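Long-range contacts in putative succinylglutamate desuccinylase / aspartoacylase (Shewanella amazonensis, PDB 3FMC), which probably acts as a zinc-dependent hydrolase of the succinylglutamate desuccinylase/aspartoacylase family: residues H7-G12 against L22-F27; L121-L126 against R230-R235; I167-H172 against L239-G244; K292-K297 against G355-K360. All coordinates share one frame; numbering follows the deposited sequence. Where two conformers were deposited one is given.

Interaction 1: H7-G12 against L22-F27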
loop_
_atom_site.group_PDB
_atom_site.type_symbol
_atom_site.label_atom_id
_atom_site.label_comp_id
_atom_site.label_asym_id
_atom_site.label_seq_id
_atom_site.Cartn_x
_atom_site.Cartn_y
_atom_site.Cartn_z
ATOM N N HIS C 7 17.868 -14.476 -24.327
ATOM C CA HIS C 7 17.275 -13.376 -25.054
ATOM C C HIS C 7 16.296 -12.679 -24.106
ATOM O O HIS C 7 15.906 -13.226 -23.095
ATOM C CB HIS C 7 16.687 -13.756 -26.408
ATOM C CG HIS C 7 15.378 -14.460 -26.356
ATOM N ND1 HIS C 7 15.269 -15.820 -26.163
ATOM C CD2 HIS C 7 14.119 -14.007 -26.580
ATOM C CE1 HIS C 7 13.991 -16.165 -26.216
ATOM N NE2 HIS C 7 13.272 -15.084 -26.470
ATOM N N GLU C 8 15.970 -11.441 -24.418
ATOM C CA GLU C 8 15.048 -10.676 -23.595
ATOM C C GLU C 8 13.762 -10.488 -24.334
ATOM O O GLU C 8 13.752 -10.279 -25.559
ATOM C CB GLU C 8 15.655 -9.345 -23.211
ATOM C CG GLU C 8 16.980 -9.534 -22.579
ATOM C CD GLU C 8 17.281 -8.526 -21.515
ATOM O OE1 GLU C 8 16.626 -7.460 -21.465
ATOM O OE2 GLU C 8 18.168 -8.837 -20.699
ATOM N N VAL C 9 12.668 -10.571 -23.585
ATOM C CA VAL C 9 11.351 -10.430 -24.130
ATOM C C VAL C 9 10.674 -9.288 -23.360
ATOM O O VAL C 9 10.642 -9.300 -22.133
ATOM C CB VAL C 9 10.588 -11.739 -23.984
ATOM C CG1 VAL C 9 9.095 -11.585 -24.244
ATOM C CG2 VAL C 9 11.239 -12.802 -24.907
ATOM N N ARG C 10 10.180 -8.312 -24.112
ATOM C CA ARG C 10 9.489 -7.153 -23.557
ATOM C C ARG C 10 8.047 -7.488 -23.186
ATOM O O ARG C 10 7.301 -8.057 -23.997
ATOM C CB ARG C 10 9.457 -6.060 -24.601
ATOM C CG ARG C 10 9.025 -4.762 -24.054
ATOM C CD ARG C 10 10.178 -3.995 -23.451
ATOM N NE ARG C 10 10.640 -2.987 -24.409
ATOM C CZ ARG C 10 9.992 -1.835 -24.628
ATOM N NH1 ARG C 10 8.850 -1.541 -23.983
ATOM N NH2 ARG C 10 10.479 -0.967 -25.510
ATOM N N VAL C 11 7.639 -7.090 -21.977
ATOM C CA VAL C 11 6.289 -7.368 -21.486
ATOM C C VAL C 11 5.548 -6.112 -21.030
ATOM O O VAL C 11 4.383 -6.197 -20.649
ATOM C CB VAL C 11 6.306 -8.402 -20.314
ATOM C CG1 VAL C 11 6.838 -9.808 -20.793
ATOM C CG2 VAL C 11 7.173 -7.893 -19.134
ATOM N N GLY C 12 6.221 -4.961 -21.047
ATOM C CA GLY C 12 5.564 -3.718 -20.621
ATOM C C GLY C 12 6.478 -2.524 -20.615
ATOM O O GLY C 12 7.582 -2.558 -21.161
ATOM N N LEU C 22 11.901 -9.596 -19.576
ATOM C CA LEU C 22 12.145 -10.888 -18.944
ATOM C C LEU C 22 13.387 -11.501 -19.605
ATOM O O LEU C 22 13.537 -11.398 -20.819
ATOM C CB LEU C 22 10.976 -11.863 -19.237
ATOM C CG LEU C 22 9.520 -11.455 -19.064
ATOM C CD1 LEU C 22 8.565 -12.594 -19.215
ATOM C CD2 LEU C 22 9.359 -10.786 -17.703
ATOM N N PRO C 23 14.217 -12.198 -18.823
ATOM C CA PRO C 23 15.335 -12.967 -19.373
ATOM C C PRO C 23 14.802 -14.368 -19.708
ATOM O O PRO C 23 14.136 -14.980 -18.874
ATOM C CB PRO C 23 16.329 -13.037 -18.209
ATOM C CG PRO C 23 15.507 -12.968 -16.996
ATOM C CD PRO C 23 14.170 -12.307 -17.355
ATOM N N VAL C 24 15.009 -14.814 -20.947
ATOM C CA VAL C 24 14.587 -16.149 -21.421
ATOM C C VAL C 24 15.840 -16.946 -21.737
ATOM O O VAL C 24 16.596 -16.542 -22.641
ATOM C CB VAL C 24 13.674 -16.032 -22.641
ATOM C CG1 VAL C 24 13.145 -17.446 -23.105
ATOM C CG2 VAL C 24 12.532 -15.074 -22.316
ATOM N N TYR C 25 16.077 -18.031 -20.976
ATOM C CA TYR C 25 17.238 -18.879 -21.150
ATOM C C TYR C 25 16.805 -20.132 -21.900
ATOM O O TYR C 25 15.737 -20.681 -21.637
ATOM C CB TYR C 25 17.838 -19.261 -19.813
ATOM C CG TYR C 25 18.409 -18.071 -19.061
ATOM C CD1 TYR C 25 19.646 -17.564 -19.387
ATOM C CD2 TYR C 25 17.705 -17.473 -18.019
ATOM C CE1 TYR C 25 20.166 -16.507 -18.731
ATOM C CE2 TYR C 25 18.235 -16.393 -17.339
ATOM C CZ TYR C 25 19.448 -15.895 -17.710
ATOM O OH TYR C 25 20.004 -14.817 -17.063
ATOM N N ARG C 26 17.561 -20.509 -22.918
ATOM C CA ARG C 26 17.216 -21.690 -23.679
ATOM C C ARG C 26 18.368 -22.635 -23.860
ATOM O O ARG C 26 19.495 -22.210 -24.199
ATOM C CB ARG C 26 16.704 -21.334 -25.042
ATOM C CG ARG C 26 15.987 -22.534 -25.683
ATOM C CD ARG C 26 15.890 -22.388 -27.162
ATOM N NE ARG C 26 14.765 -23.141 -27.698
ATOM C CZ ARG C 26 14.539 -23.354 -28.994
ATOM N NH1 ARG C 26 15.390 -22.921 -29.923
ATOM N NH2 ARG C 26 13.457 -24.033 -29.366
ATOM N N PHE C 27 18.083 -23.904 -23.569
ATOM C CA PHE C 27 18.976 -25.021 -23.865
ATOM C C PHE C 27 18.370 -25.743 -25.089
ATOM O O PHE C 27 17.230 -26.171 -25.059
ATOM C CB PHE C 27 19.032 -25.998 -22.721
ATOM C CG PHE C 27 19.622 -25.457 -21.481
ATOM C CD1 PHE C 27 18.889 -24.684 -20.615
ATOM C CD2 PHE C 27 20.937 -25.748 -21.159
ATOM C CE1 PHE C 27 19.473 -24.210 -19.425
ATOM C CE2 PHE C 27 21.505 -25.295 -19.984
ATOM C CZ PHE C 27 20.777 -24.532 -19.117
HETATM O O HOH W 1 17.128 -17.745 -25.327
#
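The N-terminal beta hairpin, strand 4-13 folded back on strand 19-27, brings the imidazole of His7 over Val24 and pairs Val9 with Leu22. Val24 CB sits over one face of the His7 ring, 3.9 Å from its centroid, and Val24 CG1 approaches CE1 of that ring to 3.5 Å. The ring can lie there because His7 CG is placed between its own backbone N and carbonyl carbon (chi1 76°). In the plane of the ring, a water lies 2.8 Å from His7 ND1 and donates to Val24 O. Two antiparallel hydrogen-bonded pairs, His7 with Val24 and Val9 with Leu22, supply four backbone bonds; Val24 N to His7 O is 2.8 Å. Between them lies the non-hydrogen-bonded pair of Glu8 and Pro23, where Glu8 CA comes within 3.2 Å of Leu22 O in a CA-H...O contact. On the same face as His7, Val9 CG2 meets Val24 CG2 at 3.7 Å. Further along, where Val11 and Gly12 form a classic beta bulge against Leu20, Val11 CG1 abuts Leu22 CG at 3.6 Å, the two side chains crossing at about a right angle. Helix 150-163 packs on Val9, Val11 and Leu22 through Leu154, Thr157 and Leu158.

Interaction 2: L121-L126 against R230-R235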
loop_
_atom_site.group_PDB
_atom_site.type_symbol
_atom_site.label_atom_id
_atom_site.label_comp_id
_atom_site.label_asym_id
_atom_site.label_seq_id
_atom_site.Cartn_x
_atom_site.Cartn_y
_atom_site.Cartn_z
ATOM N N LEU C 121 -6.840 -33.988 -41.384
ATOM C CA LEU C 121 -5.389 -33.974 -41.203
ATOM C C LEU C 121 -4.928 -35.115 -40.340
ATOM O O LEU C 121 -5.666 -35.576 -39.483
ATOM C CB LEU C 121 -4.948 -32.658 -40.541
ATOM C CG LEU C 121 -5.245 -31.389 -41.335
ATOM C CD1 LEU C 121 -4.807 -30.160 -40.541
ATOM C CD2 LEU C 121 -4.499 -31.471 -42.650
ATOM N N ASP C 122 -3.688 -35.547 -40.534
ATOM C CA ASP C 122 -3.112 -36.590 -39.692
ATOM C C ASP C 122 -2.820 -35.973 -38.323
ATOM O O ASP C 122 -2.833 -34.743 -38.191
ATOM C CB ASP C 122 -1.864 -37.236 -40.315
ATOM C CG ASP C 122 -0.713 -36.248 -40.565
ATOM O OD1 ASP C 122 -0.258 -36.159 -41.723
ATOM O OD2 ASP C 122 -0.248 -35.578 -39.625
ATOM N N ASP C 123 -2.584 -36.815 -37.320
ATOM C CA ASP C 123 -2.362 -36.330 -35.949
ATOM C C ASP C 123 -1.319 -35.220 -35.837
ATOM O O ASP C 123 -1.631 -34.161 -35.309
ATOM C CB ASP C 123 -2.007 -37.473 -34.996
ATOM C CG ASP C 123 -3.196 -38.393 -34.694
ATOM O OD1 ASP C 123 -4.297 -38.202 -35.247
ATOM O OD2 ASP C 123 -3.001 -39.315 -33.882
ATOM N N ASP C 124 -0.107 -35.451 -36.340
ATOM C CA ASP C 124 0.956 -34.457 -36.242
ATOM C C ASP C 124 0.639 -33.139 -36.957
ATOM O O ASP C 124 0.992 -32.063 -36.476
ATOM C CB ASP C 124 2.291 -34.998 -36.768
ATOM C CG ASP C 124 2.956 -35.998 -35.817
ATOM O OD1 ASP C 124 2.509 -36.167 -34.654
ATOM O OD2 ASP C 124 3.968 -36.606 -36.244
ATOM N N THR C 125 -0.004 -33.205 -38.103
ATOM C CA THR C 125 -0.326 -31.984 -38.816
ATOM C C THR C 125 -1.459 -31.241 -38.116
ATOM O O THR C 125 -1.475 -30.013 -38.104
ATOM C CB THR C 125 -0.684 -32.312 -40.284
ATOM O OG1 THR C 125 0.439 -32.961 -40.880
ATOM C CG2 THR C 125 -0.995 -31.077 -41.056
ATOM N N LEU C 126 -2.414 -31.982 -37.552
ATOM C CA LEU C 126 -3.537 -31.391 -36.821
ATOM C C LEU C 126 -2.991 -30.643 -35.575
ATOM O O LEU C 126 -3.363 -29.506 -35.310
ATOM C CB LEU C 126 -4.559 -32.467 -36.445
ATOM C CG LEU C 126 -5.897 -32.049 -35.823
ATOM C CD1 LEU C 126 -6.956 -33.151 -36.029
ATOM C CD2 LEU C 126 -5.736 -31.715 -34.343
ATOM N N ARG C 230 -11.870 -40.663 -32.194
ATOM C CA ARG C 230 -10.471 -40.456 -32.564
ATOM C C ARG C 230 -9.648 -40.104 -31.326
ATOM O O ARG C 230 -9.989 -39.213 -30.548
ATOM C CB ARG C 230 -10.305 -39.368 -33.613
ATOM C CG ARG C 230 -8.853 -39.104 -33.939
ATOM C CD ARG C 230 -8.763 -38.171 -35.097
ATOM N NE ARG C 230 -7.395 -37.860 -35.490
ATOM C CZ ARG C 230 -7.103 -37.035 -36.494
ATOM N NH1 ARG C 230 -8.071 -36.468 -37.195
ATOM N NH2 ARG C 230 -5.840 -36.800 -36.810
ATOM N N GLU C 231 -8.583 -40.857 -31.141
ATOM C CA GLU C 231 -7.766 -40.688 -30.004
ATOM C C GLU C 231 -6.575 -39.840 -30.389
ATOM O O GLU C 231 -5.717 -40.263 -31.152
ATOM C CB GLU C 231 -7.356 -42.067 -29.433
ATOM C CG GLU C 231 -6.236 -42.021 -28.422
ATOM C CD GLU C 231 -6.570 -41.320 -27.109
ATOM O OE1 GLU C 231 -7.741 -40.983 -26.860
ATOM O OE2 GLU C 231 -5.623 -41.149 -26.297
ATOM N N LEU C 232 -6.555 -38.617 -29.873
ATOM C CA LEU C 232 -5.431 -37.712 -30.061
ATOM C C LEU C 232 -4.546 -37.709 -28.827
ATOM O O LEU C 232 -3.329 -37.691 -28.937
ATOM C CB LEU C 232 -5.916 -36.283 -30.284
ATOM C CG LEU C 232 -6.664 -35.967 -31.570
ATOM C CD1 LEU C 232 -7.162 -34.539 -31.499
ATOM C CD2 LEU C 232 -5.746 -36.179 -32.746
ATOM N N GLY C 233 -5.174 -37.724 -27.659
ATOM C CA GLY C 233 -4.480 -37.588 -26.399
ATOM C C GLY C 233 -4.399 -36.080 -26.095
ATOM O O GLY C 233 -4.608 -35.272 -26.977
ATOM N N VAL C 234 -4.098 -35.716 -24.837
ATOM C CA VAL C 234 -3.897 -34.317 -24.429
ATOM C C VAL C 234 -2.427 -34.099 -24.732
ATOM O O VAL C 234 -1.585 -34.658 -24.050
ATOM C CB VAL C 234 -4.266 -34.105 -22.972
ATOM C CG1 VAL C 234 -4.242 -32.568 -22.616
ATOM C CG2 VAL C 234 -5.664 -34.697 -22.725
ATOM N N ARG C 235 -2.130 -33.295 -25.752
ATOM C CA ARG C 235 -0.766 -33.173 -26.252
ATOM C C ARG C 235 0.106 -32.139 -25.549
ATOM O O ARG C 235 1.167 -31.784 -26.059
ATOM C CB ARG C 235 -0.785 -32.937 -27.765
ATOM C CG ARG C 235 -1.465 -34.059 -28.549
ATOM C CD ARG C 235 -0.560 -35.258 -28.790
ATOM N NE ARG C 235 -1.255 -36.248 -29.618
ATOM C CZ ARG C 235 -0.676 -37.131 -30.436
ATOM N NH1 ARG C 235 0.643 -37.149 -30.607
ATOM N NH2 ARG C 235 -1.435 -37.979 -31.122
HETATM O O HOH W 2 -5.822 -40.410 -33.796
HETATM O O HOH W 3 -2.790 -40.435 -30.764
#
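Asp123 and Arg230 meet in a nearly coplanar salt bridge that forms the tight part of this contact. Arg230 NH2 lies 2.6 Å from Asp123 OD1, almost on the C-O axis, and the same nitrogen donates to Leu121 O at 2.9 Å. The arginine reaches this far because its chain is fully extended, with CG anti to the backbone N (chi1 177°). Over one face of the guanidinium lies Leu126 CD1, 3.7 Å from NH1. The acceptors sit at and just before the start of helix 123-142; through Arg230 the loop 230-235 is thus joined to a helix N-terminus, where Asp122 is the N-cap and its OD2 accepts from Thr125 N. With a leucine in place of Arg230, Asp123 OD1 and Leu121 O would probably both lose their charged donor. The other side is looser and wetter: in one of two conformers of Arg235, its NH2 stands 3.4 Å from Asp123 OD2, a long salt bridge and doubtful as a constant contact. Two waters gather between Asp123 OD2 and Glu231 O.

Interaction 3: I167-H172 against L239-G244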
loop_
_atom_site.group_PDB
_atom_site.type_symbol
_atom_site.label_atom_id
_atom_site.label_comp_id
_atom_site.label_asym_id
_atom_site.label_seq_id
_atom_site.Cartn_x
_atom_site.Cartn_y
_atom_site.Cartn_z
ATOM N N ILE C 167 5.576 -29.361 -22.686
ATOM C CA ILE C 167 5.499 -29.406 -21.222
ATOM C C ILE C 167 5.687 -28.000 -20.667
ATOM O O ILE C 167 6.650 -27.313 -21.019
ATOM C CB ILE C 167 6.602 -30.324 -20.652
ATOM C CG1 ILE C 167 6.451 -31.750 -21.225
ATOM C CG2 ILE C 167 6.588 -30.341 -19.099
ATOM C CD1 ILE C 167 7.694 -32.596 -20.996
ATOM N N VAL C 168 4.776 -27.605 -19.786
ATOM C CA VAL C 168 4.809 -26.295 -19.144
ATOM C C VAL C 168 4.863 -26.476 -17.644
ATOM O O VAL C 168 3.993 -27.158 -17.086
ATOM C CB VAL C 168 3.563 -25.467 -19.522
ATOM C CG1 VAL C 168 3.475 -24.193 -18.705
ATOM C CG2 VAL C 168 3.548 -25.178 -21.069
ATOM N N LEU C 169 5.880 -25.910 -17.015
ATOM C CA LEU C 169 6.021 -25.961 -15.550
ATOM C C LEU C 169 6.030 -24.526 -15.006
ATOM O O LEU C 169 6.925 -23.753 -15.313
ATOM C CB LEU C 169 7.311 -26.674 -15.117
ATOM C CG LEU C 169 7.563 -28.075 -15.671
ATOM C CD1 LEU C 169 8.956 -28.569 -15.160
ATOM C CD2 LEU C 169 6.408 -28.996 -15.330
ATOM N N ASP C 170 5.019 -24.190 -14.217
ATOM C CA ASP C 170 4.870 -22.831 -13.617
ATOM C C ASP C 170 5.294 -22.962 -12.156
ATOM O O ASP C 170 4.675 -23.682 -11.389
ATOM C CB ASP C 170 3.420 -22.365 -13.761
ATOM C CG ASP C 170 3.244 -20.848 -13.532
ATOM O OD1 ASP C 170 4.262 -20.152 -13.390
ATOM O OD2 ASP C 170 2.073 -20.380 -13.473
ATOM N N LEU C 171 6.367 -22.288 -11.804
ATOM C CA LEU C 171 6.908 -22.366 -10.463
ATOM C C LEU C 171 6.399 -21.225 -9.576
ATOM O O LEU C 171 6.685 -20.017 -9.819
ATOM C CB LEU C 171 8.427 -22.370 -10.473
ATOM C CG LEU C 171 9.100 -23.370 -11.425
ATOM C CD1 LEU C 171 10.600 -23.252 -11.246
ATOM C CD2 LEU C 171 8.624 -24.793 -11.185
ATOM N N HIS C 172 5.711 -21.647 -8.516
ATOM C CA HIS C 172 5.124 -20.771 -7.518
ATOM C C HIS C 172 5.589 -21.160 -6.108
ATOM O O HIS C 172 6.354 -22.096 -5.911
ATOM C CB HIS C 172 3.589 -20.858 -7.612
ATOM C CG HIS C 172 2.992 -20.202 -8.839
ATOM N ND1 HIS C 172 2.307 -18.995 -8.792
ATOM C CD2 HIS C 172 2.974 -20.591 -10.137
ATOM C CE1 HIS C 172 1.896 -18.677 -10.009
ATOM N NE2 HIS C 172 2.289 -19.625 -10.846
ATOM N N LEU C 239 1.792 -28.201 -15.403
ATOM C CA LEU C 239 1.790 -28.447 -13.954
ATOM C C LEU C 239 2.245 -27.185 -13.230
ATOM O O LEU C 239 3.089 -26.438 -13.747
ATOM C CB LEU C 239 2.795 -29.565 -13.679
ATOM C CG LEU C 239 2.450 -30.844 -14.469
ATOM C CD1 LEU C 239 3.681 -31.442 -15.022
ATOM C CD2 LEU C 239 1.677 -31.788 -13.586
ATOM N N THR C 240 1.727 -26.972 -12.012
ATOM C CA THR C 240 2.113 -25.815 -11.209
ATOM C C THR C 240 2.702 -26.335 -9.924
ATOM O O THR C 240 2.045 -27.035 -9.186
ATOM C CB THR C 240 0.891 -24.887 -10.967
ATOM O OG1 THR C 240 0.324 -24.521 -12.236
ATOM C CG2 THR C 240 1.258 -23.653 -10.171
ATOM N N LEU C 241 3.951 -25.994 -9.685
ATOM C CA LEU C 241 4.664 -26.415 -8.515
ATOM C C LEU C 241 4.687 -25.274 -7.507
ATOM O O LEU C 241 5.120 -24.190 -7.833
ATOM C CB LEU C 241 6.090 -26.838 -8.906
ATOM C CG LEU C 241 6.304 -28.142 -9.759
ATOM C CD1 LEU C 241 5.708 -28.171 -11.115
ATOM C CD2 LEU C 241 7.852 -28.456 -9.759
ATOM N N GLU C 242 4.179 -25.536 -6.290
ATOM C CA GLU C 242 4.093 -24.556 -5.195
ATOM C C GLU C 242 5.161 -24.991 -4.217
ATOM O O GLU C 242 4.941 -25.856 -3.345
ATOM C CB GLU C 242 2.696 -24.596 -4.551
ATOM C CG GLU C 242 1.497 -24.400 -5.486
ATOM C CD GLU C 242 1.190 -22.923 -5.807
ATOM O OE1 GLU C 242 1.448 -22.060 -4.958
ATOM O OE2 GLU C 242 0.673 -22.671 -6.907
ATOM N N LEU C 243 6.336 -24.408 -4.375
ATOM C CA LEU C 243 7.552 -24.828 -3.670
ATOM C C LEU C 243 7.879 -24.174 -2.339
ATOM O O LEU C 243 8.893 -23.516 -2.174
ATOM C CB LEU C 243 8.719 -24.719 -4.663
ATOM C CG LEU C 243 8.513 -25.631 -5.916
ATOM C CD1 LEU C 243 9.622 -25.485 -6.913
ATOM C CD2 LEU C 243 8.359 -27.150 -5.515
ATOM N N GLY C 244 7.041 -24.419 -1.352
ATOM C CA GLY C 244 7.306 -23.900 -0.012
ATOM C C GLY C 244 6.781 -22.498 0.177
ATOM O O GLY C 244 5.789 -22.102 -0.443
HETATM O O HOH W 4 -0.117 -22.000 -13.139
HETATM O O HOH W 5 0.510 -19.133 -5.962
#
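Strands 167-174 and 237-243 run parallel at the heart of the catalytic domain, and His172 and Asp170 share one face of this pairing with Thr240 and Glu242. Five backbone hydrogen bonds satisfy the facing amides and carbonyls in alternation, from Leu239 N on Val168 O to Leu243 N on His172 O; that of His172 N to Leu241 O is 2.7 Å. On the other face, Leu169 CD2 packs against Leu239 CD1 at 3.7 Å, and Leu171 CD2 against Leu241 CB, with helix 251-267 packing on Leu169 and Leu241 through Ile261, and helix 48-60 on Leu171. The polar face is bonded more elaborately. His172 NE2 donates to Asp170 OD2 at 2.7 Å, in the plane of the ring but from above the carboxylate. Asp170 OD1 accepts from Gln39, while a water donates to both Asp170 OD2 and Thr240 OG1; that hydroxyl is also bonded to Asp211. His172 ND1 has a weak bond to Glu46, and the donor atoms of His43, Glu46 and His172 converge in a way consistent with a metal site, as yet unconfirmed, as expected of a zinc-dependent family. A phenylalanine at His172 would probably leave Asp170 OD2 without its imidazole donor and deprive the putative site of a nitrogen ligand. The ring is also touched obliquely by Thr240, whose CG2, anti to the backbone N, lies 3.5 Å from His172 CD2.

Interaction 4: K292-K297 against G355-K360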
loop_
_atom_site.group_PDB
_atom_site.type_symbol
_atom_site.label_atom_id
_atom_site.label_comp_id
_atom_site.label_asym_id
_atom_site.label_seq_id
_atom_site.Cartn_x
_atom_site.Cartn_y
_atom_site.Cartn_z
ATOM N N LYS C 292 -10.810 -23.763 2.279
ATOM C CA LYS C 292 -10.301 -22.532 2.842
ATOM C C LYS C 292 -10.948 -22.356 4.222
ATOM O O LYS C 292 -12.183 -22.344 4.361
ATOM C CB LYS C 292 -10.655 -21.351 1.942
ATOM C CG LYS C 292 -10.073 -21.422 0.544
ATOM C CD LYS C 292 -10.661 -20.366 -0.362
ATOM C CE LYS C 292 -10.281 -20.533 -1.790
ATOM N NZ LYS C 292 -10.783 -19.388 -2.664
ATOM N N PHE C 293 -10.108 -22.258 5.219
ATOM C CA PHE C 293 -10.526 -22.022 6.580
ATOM C C PHE C 293 -10.301 -20.530 6.935
ATOM O O PHE C 293 -9.147 -20.056 7.035
ATOM C CB PHE C 293 -9.809 -22.949 7.553
ATOM C CG PHE C 293 -10.294 -22.793 8.971
ATOM C CD1 PHE C 293 -11.427 -23.458 9.391
ATOM C CD2 PHE C 293 -9.673 -21.926 9.853
ATOM C CE1 PHE C 293 -11.913 -23.287 10.706
ATOM C CE2 PHE C 293 -10.159 -21.753 11.154
ATOM C CZ PHE C 293 -11.267 -22.430 11.567
ATOM N N HIS C 294 -11.409 -19.796 7.141
ATOM C CA HIS C 294 -11.378 -18.343 7.464
ATOM C C HIS C 294 -11.542 -18.059 8.969
ATOM O O HIS C 294 -12.243 -18.793 9.673
ATOM C CB HIS C 294 -12.471 -17.605 6.660
ATOM C CG HIS C 294 -12.389 -17.836 5.176
ATOM N ND1 HIS C 294 -13.043 -18.874 4.547
ATOM C CD2 HIS C 294 -11.717 -17.183 4.201
ATOM C CE1 HIS C 294 -12.792 -18.841 3.253
ATOM N NE2 HIS C 294 -11.987 -17.828 3.013
ATOM N N ALA C 295 -10.929 -16.984 9.467
ATOM C CA ALA C 295 -11.016 -16.650 10.865
ATOM C C ALA C 295 -12.503 -16.400 11.244
ATOM O O ALA C 295 -13.164 -15.568 10.619
ATOM C CB ALA C 295 -10.162 -15.406 11.176
ATOM N N PRO C 296 -13.032 -17.136 12.225
ATOM C CA PRO C 296 -14.405 -16.910 12.685
ATOM C C PRO C 296 -14.574 -15.676 13.548
ATOM O O PRO C 296 -15.692 -15.214 13.747
ATOM C CB PRO C 296 -14.699 -18.170 13.518
ATOM C CG PRO C 296 -13.345 -18.630 14.011
ATOM C CD PRO C 296 -12.391 -18.273 12.941
ATOM N N LYS C 297 -13.459 -15.170 14.073
ATOM C CA LYS C 297 -13.390 -14.084 14.965
ATOM C C LYS C 297 -12.023 -13.435 14.655
ATOM O O LYS C 297 -11.103 -14.129 14.258
ATOM C CB LYS C 297 -13.393 -14.735 16.365
ATOM C CG LYS C 297 -13.528 -13.862 17.546
ATOM C CD LYS C 297 -13.398 -14.708 18.846
ATOM C CE LYS C 297 -13.297 -13.881 20.147
ATOM N NZ LYS C 297 -14.603 -13.263 20.511
ATOM N N GLY C 355 -12.822 -13.269 9.036
ATOM C CA GLY C 355 -12.847 -13.601 7.631
ATOM C C GLY C 355 -11.499 -13.720 6.942
ATOM O O GLY C 355 -11.446 -14.214 5.844
ATOM N N THR C 356 -10.403 -13.321 7.591
ATOM C CA THR C 356 -9.100 -13.466 6.972
ATOM C C THR C 356 -8.850 -14.953 6.747
ATOM O O THR C 356 -9.203 -15.776 7.601
ATOM C CB THR C 356 -7.965 -12.835 7.789
ATOM O OG1 THR C 356 -8.291 -11.479 8.067
ATOM C CG2 THR C 356 -6.647 -12.912 6.960
ATOM N N GLU C 357 -8.307 -15.315 5.584
ATOM C CA GLU C 357 -8.090 -16.736 5.293
ATOM C C GLU C 357 -6.911 -17.232 6.127
ATOM O O GLU C 357 -5.764 -16.836 5.921
ATOM C CB GLU C 357 -7.847 -16.952 3.826
ATOM C CG GLU C 357 -7.694 -18.437 3.410
ATOM C CD GLU C 357 -7.130 -18.570 2.009
ATOM O OE1 GLU C 357 -7.836 -18.319 1.001
ATOM O OE2 GLU C 357 -5.961 -18.942 1.924
ATOM N N LEU C 358 -7.210 -18.100 7.075
ATOM C CA LEU C 358 -6.193 -18.635 7.986
ATOM C C LEU C 358 -5.397 -19.794 7.388
ATOM O O LEU C 358 -4.178 -19.784 7.467
ATOM C CB LEU C 358 -6.795 -19.061 9.334
ATOM C CG LEU C 358 -7.045 -17.993 10.380
ATOM C CD1 LEU C 358 -7.902 -18.603 11.517
ATOM C CD2 LEU C 358 -5.709 -17.406 10.918
ATOM N N TYR C 359 -6.070 -20.771 6.809
ATOM C CA TYR C 359 -5.410 -21.917 6.203
ATOM C C TYR C 359 -6.123 -22.392 4.968
ATOM O O TYR C 359 -7.287 -22.089 4.789
ATOM C CB TYR C 359 -5.451 -23.134 7.172
ATOM C CG TYR C 359 -4.429 -23.220 8.315
ATOM C CD1 TYR C 359 -4.601 -22.513 9.496
ATOM C CD2 TYR C 359 -3.342 -24.090 8.242
ATOM C CE1 TYR C 359 -3.716 -22.596 10.543
ATOM C CE2 TYR C 359 -2.467 -24.220 9.288
ATOM C CZ TYR C 359 -2.649 -23.483 10.447
ATOM O OH TYR C 359 -1.772 -23.577 11.496
ATOM N N LYS C 360 -5.379 -23.076 4.093
ATOM C CA LYS C 360 -5.956 -23.932 3.054
ATOM C C LYS C 360 -5.587 -25.386 3.456
ATOM O O LYS C 360 -4.439 -25.678 3.839
ATOM C CB LYS C 360 -5.526 -23.575 1.658
ATOM C CG LYS C 360 -6.116 -22.247 1.183
ATOM C CD LYS C 360 -5.749 -22.066 -0.274
ATOM C CE LYS C 360 -6.156 -20.785 -0.777
ATOM N NZ LYS C 360 -5.922 -20.849 -2.244
HETATM O O HOH W 6 -10.218 -17.015 1.020
#
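Leu358 CD1 fits between Phe293 and Ala295, 3.9 Å from Phe293 CE2 at the edge of the ring and 3.7 Å from Ala295 CA. Phe293 CG stands anti to the backbone N (chi1 -176°), which lays the ring beside the leucine. On the opposite face, shared with Glu357, His294 CD2 approaches Gly355 O at 3.4 Å near the ring plane, and a water in that plane links His294 NE2 to Glu357 OE1. The backbone carrying these side chains is an antiparallel pairing interrupted by a classic beta bulge: two residues, Leu358 and Tyr359, stand opposite the single Phe293, whose O accepts from Leu358 N at 2.8 Å and from Tyr359 N at 3.2 Å. Beyond the bulge, Ala295 N bonds Thr356 O and Gly355 N bonds Ala295 O, each at 2.8 Å, carrying the pairing past the strand ends. Farther out, Leu317 packs on both Phe293 and Tyr359, and Tyr359 OH is bonded to Gly305 O. His294 ND1 is hydrogen-bonded to Trp146 O of a neighbouring subunit.

Interaction 3 is the core contact, centred about 4 Å from the centre of the chain, whereas interactions 1 and 2 are partly buried and lie farther out. Interaction 4 is buried too, though centred about 22 Å from that point, and another subunit helps to cover it. Three pair strands, but differently: a local antiparallel hairpin in interaction 1, a parallel pairing in interaction 3 and a bulged antiparallel one in interaction 4. Interaction 2 joins a helix start to a loop mainly by charge, with water on one side and leucine packing on the other. The loop of interaction 2 leads into the strand of interaction 3, although their centres are about 26 Å apart.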